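Local coordinates for protein imidazolonepropionase (Unidentified, PDB 2Q09) that catalyses the hydrolytic opening of the imidazolone ring of 4-imidazolone-5-propanoate to N-formimidoyl-L-glutamate, the third step of histidine degradation, at residues His72-Phe77 / Ala175-Pro180; Ile140-Gly145 / Glu149-Met154. All coordinates share one frame; numbering follows the deposited sequence.

Contact 1 of 2, residues His72-Phe77 / Ala175-Pro180. With FE (Fe (III) ion), chain B; DI6 (3-[(4S)-2,5-dioxoimidazolidin-4-yl]propanoic acid), chain C.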
# COMPACT_ATOMS: atom_id res chain seq x y z
N HIS A 72 -0.68 -0.18 1.10
CA HIS A 72 -1.17 -0.24 2.46
C HIS A 72 -0.15 -0.85 3.42
O HIS A 72 -0.07 -2.06 3.56
CB HIS A 72 -2.47 -1.06 2.50
CG HIS A 72 -3.10 -1.17 3.86
ND1 HIS A 72 -4.42 -0.88 4.08
CD2 HIS A 72 -2.59 -1.57 5.05
CE1 HIS A 72 -4.71 -1.10 5.35
NE2 HIS A 72 -3.61 -1.52 5.96
N THR A 73 0.66 -0.00 4.05
CA THR A 73 1.62 -0.52 5.02
C THR A 73 1.73 0.33 6.27
O THR A 73 1.33 1.50 6.28
CB THR A 73 3.05 -0.66 4.43
OG1 THR A 73 3.78 0.56 4.61
CG2 THR A 73 3.00 -0.99 2.94
N HIS A 74 2.25 -0.29 7.32
CA HIS A 74 2.49 0.34 8.62
C HIS A 74 3.95 -0.01 8.90
O HIS A 74 4.28 -0.36 10.02
CB HIS A 74 1.66 -0.31 9.74
CG HIS A 74 0.17 -0.31 9.54
ND1 HIS A 74 -0.68 0.42 10.34
CD2 HIS A 74 -0.62 -1.02 8.71
CE1 HIS A 74 -1.93 0.15 10.02
NE2 HIS A 74 -1.93 -0.73 9.04
N LEU A 75 4.83 0.09 7.90
CA LEU A 75 6.22 -0.30 8.11
C LEU A 75 7.06 0.53 9.07
O LEU A 75 8.16 0.12 9.44
CB LEU A 75 6.95 -0.43 6.76
CG LEU A 75 7.26 0.81 5.91
CD1 LEU A 75 8.51 1.52 6.45
CD2 LEU A 75 7.51 0.35 4.47
N ILE A 76 6.55 1.68 9.49
CA ILE A 76 7.27 2.51 10.45
C ILE A 76 6.81 2.17 11.86
O ILE A 76 5.63 2.36 12.20
CB ILE A 76 7.02 4.01 10.20
CG1 ILE A 76 7.81 4.47 8.96
CG2 ILE A 76 7.42 4.84 11.44
CD1 ILE A 76 7.61 5.96 8.62
N PHE A 77 7.72 1.67 12.69
CA PHE A 77 7.37 1.32 14.05
C PHE A 77 8.59 0.87 14.82
O PHE A 77 9.61 0.50 14.21
CB PHE A 77 6.33 0.19 14.05
CG PHE A 77 6.83 -1.10 13.43
CD1 PHE A 77 7.59 -1.98 14.19
CD2 PHE A 77 6.58 -1.40 12.10
CE1 PHE A 77 8.11 -3.14 13.63
CE2 PHE A 77 7.09 -2.56 11.52
CZ PHE A 77 7.85 -3.44 12.29
N ALA A 175 -4.20 8.48 12.76
CA ALA A 175 -4.27 8.78 14.18
C ALA A 175 -5.46 8.04 14.80
O ALA A 175 -5.47 7.73 15.99
CB ALA A 175 -4.41 10.28 14.41
N ALA A 176 -6.47 7.77 13.97
CA ALA A 176 -7.66 7.06 14.43
C ALA A 176 -7.48 5.55 14.29
O ALA A 176 -8.36 4.84 13.80
CB ALA A 176 -8.89 7.53 13.65
N HIS A 177 -6.33 5.05 14.72
CA HIS A 177 -6.01 3.62 14.64
C HIS A 177 -6.54 2.93 15.89
O HIS A 177 -6.87 1.74 15.88
CB HIS A 177 -4.49 3.45 14.57
CG HIS A 177 -4.05 2.10 14.09
ND1 HIS A 177 -2.72 1.74 13.99
CD2 HIS A 177 -4.76 1.04 13.64
CE1 HIS A 177 -2.63 0.52 13.50
NE2 HIS A 177 -3.86 0.07 13.28
N ALA A 178 -6.63 3.71 16.97
CA ALA A 178 -7.11 3.24 18.26
C ALA A 178 -7.14 4.45 19.18
O ALA A 178 -6.62 5.51 18.83
CB ALA A 178 -6.17 2.19 18.81
N VAL A 179 -7.76 4.31 20.34
CA VAL A 179 -7.85 5.39 21.31
C VAL A 179 -6.67 5.29 22.26
O VAL A 179 -6.46 4.25 22.91
CB VAL A 179 -9.17 5.30 22.13
CG1 VAL A 179 -9.18 6.33 23.24
CG2 VAL A 179 -10.37 5.52 21.21
N PRO A 180 -5.85 6.35 22.36
CA PRO A 180 -4.70 6.26 23.27
C PRO A 180 -5.14 6.11 24.73
O PRO A 180 -6.28 6.42 25.07
CB PRO A 180 -3.94 7.56 23.00
CG PRO A 180 -5.00 8.50 22.54
CD PRO A 180 -5.85 7.63 21.64
FE FE B . -3.36 -1.90 8.09
N1 DI6 C . -6.00 -3.84 11.60
C2 DI6 C . -4.90 -4.63 11.64
O2 DI6 C . -4.84 -5.82 11.39
C3 DI6 C . -3.73 -3.71 12.06
N4 DI6 C . -4.41 -2.40 12.23
C5 DI6 C . -5.71 -2.57 11.93
O5 DI6 C . -6.54 -1.68 11.96
C6 DI6 C . -3.09 -4.19 13.36
C7 DI6 C . -1.93 -3.31 13.81
C8 DI6 C . -1.24 -3.76 15.11
O9 DI6 C . -0.12 -3.29 15.36
O10 DI6 C . -1.80 -4.58 15.88
O HOH W 1 -4.16 -3.95 9.16

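Contact 2 of 2, residues Ile140-Gly145 / Glu149-Met154. With DI6 (3-[(4S)-2,5-dioxoimidazolidin-4-yl]propanoic acid), chain C.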
# COMPACT_ATOMS: atom_id res chain seq x y z
N ILE A 140 2.81 4.56 3.41
CA ILE A 140 3.16 4.35 4.81
C ILE A 140 2.22 5.14 5.72
O ILE A 140 2.03 6.35 5.53
CB ILE A 140 4.62 4.76 5.08
CG1 ILE A 140 5.56 3.95 4.18
CG2 ILE A 140 4.97 4.52 6.55
CD1 ILE A 140 7.04 4.34 4.30
N LYS A 141 1.64 4.47 6.69
CA LYS A 141 0.71 5.11 7.61
C LYS A 141 1.35 5.47 8.94
O LYS A 141 2.41 4.95 9.30
CB LYS A 141 -0.47 4.17 7.89
CG LYS A 141 -1.12 3.58 6.65
CD LYS A 141 -2.05 2.44 7.01
CE LYS A 141 -2.59 1.74 5.76
NZ LYS A 141 -3.31 2.71 4.88
N SER A 142 0.71 6.39 9.66
CA SER A 142 1.17 6.77 10.99
C SER A 142 0.32 5.81 11.83
O SER A 142 0.15 4.66 11.45
CB SER A 142 0.84 8.24 11.29
OG SER A 142 -0.54 8.52 11.18
N GLY A 143 -0.21 6.25 12.97
CA GLY A 143 -1.06 5.35 13.73
C GLY A 143 -0.47 4.64 14.94
O GLY A 143 -1.19 3.94 15.65
N TYR A 144 0.83 4.76 15.16
CA TYR A 144 1.45 4.14 16.32
C TYR A 144 1.98 5.21 17.28
O TYR A 144 2.76 4.91 18.20
CB TYR A 144 2.59 3.20 15.90
CG TYR A 144 2.12 1.93 15.23
CD1 TYR A 144 1.11 1.15 15.81
CD2 TYR A 144 2.67 1.49 14.02
CE1 TYR A 144 0.67 -0.03 15.21
CE2 TYR A 144 2.24 0.30 13.42
CZ TYR A 144 1.24 -0.45 14.02
OH TYR A 144 0.82 -1.62 13.43
N GLY A 145 1.55 6.45 17.05
CA GLY A 145 1.99 7.56 17.89
C GLY A 145 0.88 7.93 18.86
O GLY A 145 1.10 8.04 20.07
N GLU A 149 2.34 15.16 18.30
CA GLU A 149 3.76 15.12 17.95
C GLU A 149 4.24 13.76 17.43
O GLU A 149 5.03 13.70 16.49
CB GLU A 149 4.63 15.52 19.15
CG GLU A 149 4.49 16.98 19.55
CD GLU A 149 3.36 17.22 20.53
OE1 GLU A 149 2.48 16.34 20.69
OE2 GLU A 149 3.35 18.30 21.16
N ASP A 150 3.79 12.68 18.04
CA ASP A 150 4.24 11.37 17.60
C ASP A 150 3.66 10.95 16.25
O ASP A 150 4.34 10.31 15.46
CB ASP A 150 3.95 10.34 18.69
CG ASP A 150 4.77 10.59 19.95
OD1 ASP A 150 6.01 10.49 19.88
OD2 ASP A 150 4.18 10.89 21.01
N GLU A 151 2.41 11.32 15.97
CA GLU A 151 1.82 10.99 14.67
C GLU A 151 2.59 11.71 13.55
O GLU A 151 2.93 11.11 12.54
CB GLU A 151 0.34 11.39 14.63
CG GLU A 151 -0.58 10.48 15.44
CD GLU A 151 -0.56 9.03 14.95
OE1 GLU A 151 -0.72 8.82 13.72
OE2 GLU A 151 -0.38 8.11 15.77
N LEU A 152 2.87 13.00 13.74
CA LEU A 152 3.61 13.76 12.73
C LEU A 152 5.06 13.28 12.63
O LEU A 152 5.68 13.36 11.57
CB LEU A 152 3.57 15.26 13.03
CG LEU A 152 2.38 16.04 12.46
CD1 LEU A 152 1.07 15.43 12.92
CD2 LEU A 152 2.49 17.50 12.88
N LYS A 153 5.60 12.79 13.75
CA LYS A 153 6.96 12.28 13.77
C LYS A 153 7.05 11.13 12.77
O LYS A 153 8.01 11.01 12.03
CB LYS A 153 7.30 11.78 15.19
CG LYS A 153 8.61 11.02 15.29
CD LYS A 153 8.96 10.70 16.76
CE LYS A 153 7.97 9.75 17.39
NZ LYS A 153 8.35 9.42 18.80
N MSE A 154 6.04 10.27 12.78
CA MSE A 154 6.02 9.14 11.87
C MSE A 154 5.92 9.61 10.42
O MSE A 154 6.61 9.08 9.54
CB MSE A 154 4.85 8.21 12.22
CG MSE A 154 5.05 7.55 13.58
SE MSE A 154 3.59 6.42 14.08
CE MSE A 154 2.24 7.73 14.27
N1 DI6 C . -6.00 -3.84 11.60
C2 DI6 C . -4.90 -4.63 11.64
O2 DI6 C . -4.84 -5.82 11.39
C3 DI6 C . -3.73 -3.71 12.06
N4 DI6 C . -4.41 -2.40 12.23
C5 DI6 C . -5.71 -2.57 11.93
O5 DI6 C . -6.54 -1.68 11.96
C6 DI6 C . -3.09 -4.19 13.36
C7 DI6 C . -1.93 -3.31 13.81
C8 DI6 C . -1.24 -3.76 15.11
O9 DI6 C . -0.12 -3.29 15.36
O10 DI6 C . -1.80 -4.58 15.88

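Contact 1 of 2, residues His72-Phe77 / Ala175-Pro180
His74 and His177 come from opposite directions and meet through their CE1 atoms, with His74 CE1 3.6 Å from His177 CE1. The rings are inclined by 27° but slid apart, their centroids 5.1 Å from each other, so they hardly overlap and touch mainly at these carbons. His74 NE2 binds the iron(III) ion at 2.1 Å; its CG stands anti to the carbonyl carbon (chi1 -58°), which swings the ring toward His177 and the metal. His72, with CG anti to its backbone N (chi1 -179°), brings its own NE2 to the iron at 2.2 Å, and His242, Asp317 and a water complete the site. His177 NE2 instead accepts a hydrogen bond from N4 of the bound inhibitor at 2.7 Å, with N4 near the plane of the imidazole at its edge. Its other nitrogen, ND1, is hydrogen-bonded to the carbonyl oxygen of Gly143, so the two bonds probably set the ring's rotation. A leucine in place of His177 would probably leave inhibitor N4 without its acceptor and the ligand ring less firmly oriented. The chemistry implies that ND1 probably carries the proton, leaving NE2 to accept and His177 placed to orient the hydantoin ring beside the metal.

Contact 2 of 2, residues Ile140-Gly145 / Glu149-Met154
The carboxylate of Glu151 collects three hydrogen bonds from residues 142-145. OE1 takes two of them: Ser142 OG donates at 2.6 Å, nearly in line with the C-O bond, and Gly143 N at 2.7 Å to the syn lone pair. OE2 receives Gly145 N at 2.8 Å, also on the syn side but 34° out of the carboxylate plane, and Leu146 N adds a further bond to it. A bend at chi2 (-61°) turns the glutamate back toward the loop, and so many donors around a buried carboxylate would favour its ionised form.

Packing against the loop comes from Met154 and Asp150. The chain of Met154, a selenomethionine, folds at chi3 (-66°) to press its methyl against the loop backbone, where CE lies 3.1 Å from both Gly143 N and Gly145 N, while SE rests 3.8 Å from Tyr144 CB. Tyr144 N, buried and without a polar partner, faces Met154 CE and SE, each at 3.4 Å. Asp150 CB packs on Gly145 CA at 3.5 Å; a side chain at Gly145 would run into the helix backbone. The Asp150 carboxylate turns to Thr147 and to a salt bridge with Lys153.

The Tyr144 ring extends from the loop to the inhibitor, and its OH donates a 2.7 Å hydrogen bond to O9 of the propionate, which lies at the ring edge.

The contact joins the end of strand 135-141 to the start of helix 148-164 in a beta-alpha-beta unit of the TIM-barrel-type amidohydrolase fold. Ser142 OG also bonds Leu174 N of the next strand, 168-176, and helix 104-113 packs against Tyr144.

Overall arrangement
The two contacts have centres about 7 Å apart, both at the C-terminal ends of parallel strands in the amidohydrolase barrel. Strand 135-141, which leads into contact 2, lies between 63-73 and 168-176, the strands that carry the two halves of contact 1. The order along the chain matches: residues 72-77 come first, then 140-145 and 149-154, then 175-180 after helix 148-164. Backbone hydrogen bonding between Thr73 and Lys141 ties the first two strands together, and Ile76 packs on Met154 of the helix. Both contacts reach the same inhibitor, contact 1 at its ring beside the iron and contact 2 at its propionate, so neighbouring strand ends together shape one active-site pocket.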